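Local coordinates for protein adenine phosphoribosyltransferase, putative (Trypanosoma brucei brucei, PDB 5VN4) that probably converts adenine and 5-phospho-alpha-D-ribose 1-diphosphate into AMP and diphosphate, the single step of adenine salvage, working as a homodimer, at residues Ile66-Phe70 / Phe208-Val212; Phe70-Tyr74 / Glu179-Ile183. All blocks are in the same frame, centred on the assembly; numbering follows the deposited sequence.

In the fold
Both interactions pack helix 60-75 onto one side of the central sheet, one on strand 208-213, the other on its parallel neighbour 176-182. Interaction 1 (Ile66-Phe70 / Phe208-Val212) is wholly apolar, whereas interaction 2 (Phe70-Tyr74 / Glu179-Ile183) adds a salt bridge one helical turn further on; their centres lie about 5 Å apart and Phe70 serves both. Beneath the helix probable backbone hydrogen bonds, Val209 N to Val180 O and Gly182 N to Val209 O, each 2.8 Å, join the strands, while Val209 CG2 packs on Glu179 CD at 3.5 Å. The ligands lie further off: the side chain of Ile66 is about 13 Å from the bound ribose 5-phosphate and about 14 Å from adenine.

Interaction 1: Ile66-Phe70 / Phe208-Val212; sequences IRDFF and FVTLV
Val209 and Leu211 of strand 208-213 pack against Ile66, Phe69 and Phe70 on the inward side of helix 60-75, one of the helices that cover the central sheet in the alpha/beta fold of type I phosphoribosyltransferases. Val209 is the first residue of its segment to reach the helix. Its CG1 branch sits anti to the backbone N (chi1 174°), which directs this methyl into the angle between two rings, 4.2 Å from Phe69 CE2 and equally far from Phe70 CE1. The carbonyl oxygen of Thr210 is hydrogen-bonded to Thr20 OG1, which places the strand beside strand 18-21.

At Leu211 the chain turns a corner, and the leucine side chain points back past the two phenylalanines, running opposite to them. Its CD1 branch meets Ile66 CG1 at 4.0 Å and Phe70 CE2 at 3.9 Å, while Phe31 of helix 26-34 packs on both Ile66 and Leu211. The two rings are themselves fitted together: Phe69 CD2 stands 3.8 Å above the plane of the Phe70 ring, over its centre. The other leucine methyl makes a CH-pi contact, with Leu211 CD2 over one face of the Phe69 ring, 23° off the normal and 3.8 Å from the centroid. The methyl is displaced toward the rim, and Phe69 CD2 is the ring carbon nearest to Leu211 CD2, at 3.5 Å.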
ATOM      1  N   ILE A  66      -5.702 -13.551  -5.621  1.00 11.49           N
ATOM      2  CA  ILE A  66      -6.005 -12.981  -4.307  1.00 11.43           C
ATOM      3  C   ILE A  66      -7.243 -12.101  -4.388  1.00 12.16           C
ATOM      4  O   ILE A  66      -8.180 -12.225  -3.586  1.00 13.12           O
ATOM      5  CB  ILE A  66      -4.796 -12.181  -3.779  1.00 11.55           C
ATOM      6  CG1 ILE A  66      -3.581 -13.076  -3.545  1.00 11.39           C
ATOM      7  CG2 ILE A  66      -5.169 -11.409  -2.506  1.00 13.10           C
ATOM      8  CD1 ILE A  66      -2.295 -12.280  -3.446  1.00 11.04           C
ATOM      9  N   ARG A  67      -7.235 -11.156  -5.331  1.00 12.45           N
ATOM     10  CA  ARG A  67      -8.370 -10.261  -5.517  1.00 13.28           C
ATOM     11  C   ARG A  67      -9.650 -11.055  -5.733  1.00 13.65           C
ATOM     12  O   ARG A  67     -10.664 -10.823  -5.062  1.00 14.98           O
ATOM     13  CB  ARG A  67      -8.087  -9.355  -6.720  1.00 14.42           C
ATOM     14  CG  ARG A  67      -9.058  -8.200  -6.913  1.00 16.60           C
ATOM     15  CD  ARG A  67     -10.225  -8.504  -7.855  1.00 21.12           C
ATOM     16  NE  ARG A  67      -9.867  -9.213  -9.084  1.00 22.02           N
ATOM     17  CZ  ARG A  67      -9.502  -8.642 -10.233  1.00 23.57           C
ATOM     18  NH1 ARG A  67      -9.395  -7.323 -10.341  1.00 22.61           N
ATOM     19  NH2 ARG A  67      -9.233  -9.408 -11.280  1.00 25.21           N
ATOM     20  N   ASP A  68      -9.615 -12.007  -6.667  1.00 13.77           N
ATOM     21  CA  ASP A  68     -10.820 -12.754  -7.014  1.00 15.44           C
ATOM     22  C   ASP A  68     -11.326 -13.559  -5.829  1.00 14.66           C
ATOM     23  O   ASP A  68     -12.537 -13.642  -5.599  1.00 15.76           O
ATOM     24  CB  ASP A  68     -10.545 -13.681  -8.199  1.00 17.70           C
ATOM     25  CG  ASP A  68     -10.372 -12.938  -9.514  1.00 20.54           C
ATOM     26  OD1 ASP A  68     -10.680 -11.731  -9.581  1.00 21.69           O
ATOM     27  OD2 ASP A  68      -9.921 -13.575 -10.489  1.00 23.10           O
ATOM     28  N   PHE A  69     -10.411 -14.166  -5.068  1.00 14.06           N
ATOM     29  CA  PHE A  69     -10.827 -14.956  -3.912  1.00 13.94           C
ATOM     30  C   PHE A  69     -11.621 -14.110  -2.925  1.00 14.15           C
ATOM     31  O   PHE A  69     -12.731 -14.483  -2.519  1.00 14.66           O
ATOM     32  CB  PHE A  69      -9.619 -15.582  -3.211  1.00 14.03           C
ATOM     33  CG  PHE A  69     -10.008 -16.394  -2.012  1.00 13.45           C
ATOM     34  CD1 PHE A  69     -10.354 -17.730  -2.154  1.00 14.86           C
ATOM     35  CD2 PHE A  69     -10.100 -15.814  -0.756  1.00 13.19           C
ATOM     36  CE1 PHE A  69     -10.764 -18.482  -1.064  1.00 14.75           C
ATOM     37  CE2 PHE A  69     -10.512 -16.558   0.336  1.00 13.39           C
ATOM     38  CZ  PHE A  69     -10.837 -17.898   0.182  1.00 13.99           C
ATOM     39  N   PHE A  70     -11.066 -12.963  -2.524  1.00 13.58           N
ATOM     40  CA  PHE A  70     -11.720 -12.174  -1.483  1.00 13.78           C
ATOM     41  C   PHE A  70     -12.943 -11.417  -1.991  1.00 14.64           C
ATOM     42  O   PHE A  70     -13.928 -11.282  -1.256  1.00 15.27           O
ATOM     43  CB  PHE A  70     -10.709 -11.263  -0.789  1.00 13.39           C
ATOM     44  CG  PHE A  70      -9.796 -11.992   0.148  1.00 12.75           C
ATOM     45  CD1 PHE A  70     -10.291 -12.512   1.336  1.00 13.45           C
ATOM     46  CD2 PHE A  70      -8.454 -12.169  -0.153  1.00 13.08           C
ATOM     47  CE1 PHE A  70      -9.475 -13.183   2.215  1.00 13.29           C
ATOM     48  CE2 PHE A  70      -7.628 -12.850   0.721  1.00 13.25           C
ATOM     49  CZ  PHE A  70      -8.139 -13.352   1.911  1.00 12.31           C
ATOM     50  N   PHE A 208      -9.988 -16.056  11.110  1.00 10.30           N
ATOM     51  CA  PHE A 208      -8.786 -15.626  10.405  1.00 10.11           C
ATOM     52  C   PHE A 208      -8.680 -16.462   9.138  1.00 10.22           C
ATOM     53  O   PHE A 208      -8.745 -17.691   9.200  1.00 11.18           O
ATOM     54  CB  PHE A 208      -7.535 -15.887  11.249  1.00 10.37           C
ATOM     55  CG  PHE A 208      -7.240 -14.831  12.292  1.00 10.05           C
ATOM     56  CD1 PHE A 208      -8.238 -14.283  13.083  1.00 10.87           C
ATOM     57  CD2 PHE A 208      -5.932 -14.435  12.515  1.00 10.13           C
ATOM     58  CE1 PHE A 208      -7.926 -13.330  14.056  1.00 11.26           C
ATOM     59  CE2 PHE A 208      -5.608 -13.492  13.478  1.00 10.31           C
ATOM     60  CZ  PHE A 208      -6.606 -12.938  14.259  1.00 10.95           C
ATOM     61  N   VAL A 209      -8.496 -15.802   7.999  1.00 10.38           N
ATOM     62  CA  VAL A 209      -8.376 -16.472   6.710  1.00 10.97           C
ATOM     63  C   VAL A 209      -7.072 -16.014   6.069  1.00 10.10           C
ATOM     64  O   VAL A 209      -6.955 -14.855   5.658  1.00 11.79           O
ATOM     65  CB  VAL A 209      -9.571 -16.155   5.803  1.00 12.18           C
ATOM     66  CG1 VAL A 209      -9.366 -16.751   4.415  1.00 14.37           C
ATOM     67  CG2 VAL A 209     -10.871 -16.648   6.438  1.00 13.16           C
ATOM     68  N   THR A 210      -6.082 -16.906   6.002  1.00 10.10           N
ATOM     69  CA  THR A 210      -4.817 -16.595   5.349  1.00 10.12           C
ATOM     70  C   THR A 210      -4.615 -17.593   4.224  1.00 10.34           C
ATOM     71  O   THR A 210      -4.567 -18.802   4.467  1.00 11.35           O
ATOM     72  CB  THR A 210      -3.639 -16.637   6.328  1.00 11.10           C
ATOM     73  OG1 THR A 210      -3.526 -17.936   6.917  1.00 11.60           O
ATOM     74  CG2 THR A 210      -3.813 -15.605   7.433  1.00 12.37           C
ATOM     75  N   LEU A 211      -4.492 -17.092   2.995  1.00 10.66           N
ATOM     76  CA  LEU A 211      -4.569 -17.973   1.830  1.00 10.97           C
ATOM     77  C   LEU A 211      -3.548 -19.105   1.890  1.00 10.45           C
ATOM     78  O   LEU A 211      -3.898 -20.272   1.673  1.00 11.26           O
ATOM     79  CB  LEU A 211      -4.429 -17.168   0.537  1.00 10.82           C
ATOM     80  CG  LEU A 211      -5.568 -16.175   0.301  1.00 12.16           C
ATOM     81  CD1 LEU A 211      -5.444 -15.556  -1.098  1.00 13.26           C
ATOM     82  CD2 LEU A 211      -6.938 -16.819   0.496  1.00 15.38           C
ATOM     83  N   VAL A 212      -2.279 -18.788   2.158  1.00 10.06           N
ATOM     84  CA  VAL A 212      -1.307 -19.857   2.354  1.00 10.92           C
ATOM     85  C   VAL A 212      -0.724 -19.782   3.763  1.00 10.90           C
ATOM     86  O   VAL A 212      -1.131 -18.935   4.577  1.00 10.82           O
ATOM     87  CB  VAL A 212      -0.253 -19.954   1.227  1.00 10.77           C
ATOM     88  CG1 VAL A 212      -0.941 -20.290  -0.096  1.00 11.89           C
ATOM     89  CG2 VAL A 212       0.556 -18.675   1.109  1.00 13.03           C
TER

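Interaction 2: Phe70-Tyr74 / Glu179-Ile183; sequences FVDRY and EVAGI
Glu179 projects from its strand toward the helix and is gripped by three bonds from Arg73 and Tyr74. The guanidinium approaches side-on: Arg73 NE gives its hydrogen to Glu179 OE2 at 2.8 Å, and Arg73 NH2 gives one to Glu179 OE1, also at 2.8 Å. NE uses the syn lone pair of OE2 and NH2 meets OE1 on its syn side, both carboxylate oxygens lying near the guanidinium plane; the two flat groups are nevertheless twisted 31° apart. Tyr74 OH donates to Glu179 OE2 at 2.7 Å from the anti side, 34° out of the carboxylate plane. OE2 therefore accepts two hydrogens, and the paired bonds from arginine together with the hydroxyl limit rotation of the carboxylate. The positive guanidinium would be expected to keep this buried acid ionised.

The 70-74 segment of helix 60-75 runs nearly antiparallel (166°) to residues 179-182 of strand 176-182, the segment axes 11.9 Å apart, as part of the helical layer over the sheet of the phosphoribosyltransferase domain. Arg73, its CG anti to the backbone N and its chain extended from CG to NE, and Glu179, extended beyond CG, bridge this gap from the two sides. Closer to the strand's C-terminal end, Ala181 supplies a small apolar patch: its CB lies 3.6 Å from Phe70 CE1 and 3.7 Å from Tyr74 OH. The Gly182 carbonyl oxygen comes to the edge of the Phe70 ring, 3.8 Å from CZ.

Further out, Val209 packs beside both Arg73 and Glu179, and Val151 of strand 149-153 touches Tyr74 and Ala181. Leu102 of helix 95-102 adds to the packing around Tyr74. The backbone of Ala181 is hydrogen-bonded to Leu152 and to Asp154, a residue of the ribose 5-phosphate pocket.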
ATOM      1  N   PHE A  70     -11.066 -12.963  -2.524  1.00 13.58           N
ATOM      2  CA  PHE A  70     -11.720 -12.174  -1.483  1.00 13.78           C
ATOM      3  C   PHE A  70     -12.943 -11.417  -1.991  1.00 14.64           C
ATOM      4  O   PHE A  70     -13.928 -11.282  -1.256  1.00 15.27           O
ATOM      5  CB  PHE A  70     -10.709 -11.263  -0.789  1.00 13.39           C
ATOM      6  CG  PHE A  70      -9.796 -11.992   0.148  1.00 12.75           C
ATOM      7  CD1 PHE A  70     -10.291 -12.512   1.336  1.00 13.45           C
ATOM      8  CD2 PHE A  70      -8.454 -12.169  -0.153  1.00 13.08           C
ATOM      9  CE1 PHE A  70      -9.475 -13.183   2.215  1.00 13.29           C
ATOM     10  CE2 PHE A  70      -7.628 -12.850   0.721  1.00 13.25           C
ATOM     11  CZ  PHE A  70      -8.139 -13.352   1.911  1.00 12.31           C
ATOM     12  N   VAL A  71     -12.920 -10.937  -3.235  1.00 15.39           N
ATOM     13  CA  VAL A  71     -14.116 -10.314  -3.792  1.00 16.51           C
ATOM     14  C   VAL A  71     -15.263 -11.314  -3.834  1.00 17.88           C
ATOM     15  O   VAL A  71     -16.375 -11.026  -3.378  1.00 18.62           O
ATOM     16  CB  VAL A  71     -13.821  -9.703  -5.173  1.00 16.96           C
ATOM     17  CG1 VAL A  71     -15.126  -9.282  -5.850  1.00 18.25           C
ATOM     18  CG2 VAL A  71     -12.883  -8.514  -5.026  1.00 17.62           C
ATOM     19  N   ASP A  72     -15.001 -12.521  -4.351  1.00 18.51           N
ATOM     20  CA  ASP A  72     -16.051 -13.534  -4.415  0.59 19.95           C
ATOM     21  C   ASP A  72     -16.539 -13.915  -3.026  1.00 19.27           C
ATOM     22  O   ASP A  72     -17.743 -14.101  -2.813  1.00 20.73           O
ATOM     23  CB  ASP A  72     -15.568 -14.776  -5.165  0.59 21.87           C
ATOM     24  CG  ASP A  72     -16.501 -15.970  -4.984  0.59 23.82           C
ATOM     25  OD1 ASP A  72     -16.330 -16.736  -4.008  0.59 23.89           O
ATOM     26  OD2 ASP A  72     -17.422 -16.133  -5.815  0.59 24.95           O
ATOM     27  N   ARG A  73     -15.615 -14.041  -2.070  1.00 18.47           N
ATOM     28  CA  ARG A  73     -15.979 -14.446  -0.718  1.00 17.87           C
ATOM     29  C   ARG A  73     -16.926 -13.438  -0.085  1.00 18.66           C
ATOM     30  O   ARG A  73     -17.957 -13.808   0.491  1.00 20.21           O
ATOM     31  CB  ARG A  73     -14.708 -14.593   0.119  1.00 17.17           C
ATOM     32  CG  ARG A  73     -14.948 -15.012   1.550  1.00 16.19           C
ATOM     33  CD  ARG A  73     -13.623 -15.392   2.191  1.00 16.54           C
ATOM     34  NE  ARG A  73     -13.807 -15.768   3.588  1.00 16.04           N
ATOM     35  CZ  ARG A  73     -14.196 -16.972   3.991  1.00 16.03           C
ATOM     36  NH1 ARG A  73     -14.426 -17.934   3.102  1.00 17.43           N
ATOM     37  NH2 ARG A  73     -14.344 -17.217   5.286  1.00 16.68           N
ATOM     38  N   TYR A  74     -16.588 -12.152  -0.183  1.00 18.92           N
ATOM     39  CA  TYR A  74     -17.388 -11.137   0.483  1.00 19.86           C
ATOM     40  C   TYR A  74     -18.624 -10.743  -0.315  1.00 22.43           C
ATOM     41  O   TYR A  74     -19.595 -10.270   0.279  1.00 23.49           O
ATOM     42  CB  TYR A  74     -16.517  -9.933   0.853  1.00 19.04           C
ATOM     43  CG  TYR A  74     -15.338 -10.324   1.727  1.00 16.54           C
ATOM     44  CD1 TYR A  74     -15.479 -11.282   2.733  1.00 16.95           C
ATOM     45  CD2 TYR A  74     -14.082  -9.760   1.536  1.00 16.49           C
ATOM     46  CE1 TYR A  74     -14.404 -11.656   3.526  1.00 16.40           C
ATOM     47  CE2 TYR A  74     -12.999 -10.127   2.319  1.00 15.43           C
ATOM     48  CZ  TYR A  74     -13.165 -11.074   3.318  1.00 14.92           C
ATOM     49  OH  TYR A  74     -12.087 -11.433   4.097  1.00 16.33           O
ATOM     50  N   GLU A 179     -14.245 -10.508   9.667  1.00 13.56           N
ATOM     51  CA  GLU A 179     -13.205 -11.459   9.324  1.00 13.12           C
ATOM     52  C   GLU A 179     -11.878 -10.730   9.343  1.00 11.79           C
ATOM     53  O   GLU A 179     -11.812  -9.512   9.134  1.00 12.61           O
ATOM     54  CB  GLU A 179     -13.463 -12.031   7.924  1.00 13.84           C
ATOM     55  CG  GLU A 179     -12.536 -13.123   7.480  1.00 16.12           C
ATOM     56  CD  GLU A 179     -13.141 -13.947   6.369  1.00 17.41           C
ATOM     57  OE1 GLU A 179     -14.069 -14.733   6.654  1.00 18.66           O
ATOM     58  OE2 GLU A 179     -12.690 -13.812   5.217  1.00 17.79           O
ATOM     59  N   VAL A 180     -10.828 -11.504   9.588  1.00 11.34           N
ATOM     60  CA  VAL A 180      -9.442 -11.085   9.457  1.00 11.14           C
ATOM     61  C   VAL A 180      -8.869 -11.826   8.256  1.00 11.54           C
ATOM     62  O   VAL A 180      -9.022 -13.050   8.154  1.00 12.64           O
ATOM     63  CB  VAL A 180      -8.683 -11.449  10.746  1.00 12.99           C
ATOM     64  CG1 VAL A 180      -7.189 -11.530  10.517  1.00 13.84           C
ATOM     65  CG2 VAL A 180      -9.039 -10.463  11.863  1.00 13.42           C
ATOM     66  N   ALA A 181      -8.240 -11.089   7.337  1.00 11.05           N
ATOM     67  CA  ALA A 181      -7.785 -11.635   6.060  1.00 11.33           C
ATOM     68  C   ALA A 181      -6.293 -11.394   5.858  1.00 10.69           C
ATOM     69  O   ALA A 181      -5.772 -10.326   6.191  1.00 10.92           O
ATOM     70  CB  ALA A 181      -8.535 -10.996   4.883  1.00 11.76           C
ATOM     71  N   GLY A 182      -5.618 -12.379   5.264  1.00 10.72           N
ATOM     72  CA  GLY A 182      -4.230 -12.217   4.871  1.00 10.68           C
ATOM     73  C   GLY A 182      -3.867 -13.197   3.775  1.00  9.60           C
ATOM     74  O   GLY A 182      -4.674 -14.036   3.370  1.00 10.48           O
ATOM     75  N   ILE A 183      -2.623 -13.100   3.303  1.00  9.62           N
ATOM     76  CA  ILE A 183      -2.143 -14.068   2.322  1.00  9.61           C
ATOM     77  C   ILE A 183      -1.218 -15.134   2.900  1.00  9.74           C
ATOM     78  O   ILE A 183      -1.058 -16.194   2.274  1.00 10.76           O
ATOM     79  CB  ILE A 183      -1.549 -13.424   1.048  1.00 11.23           C
ATOM     80  CG1 ILE A 183      -0.329 -12.545   1.371  1.00 11.12           C
ATOM     81  CG2 ILE A 183      -2.637 -12.656   0.306  1.00 12.37           C
ATOM     82  CD1 ILE A 183       0.412 -12.069   0.126  1.00 11.82           C
TER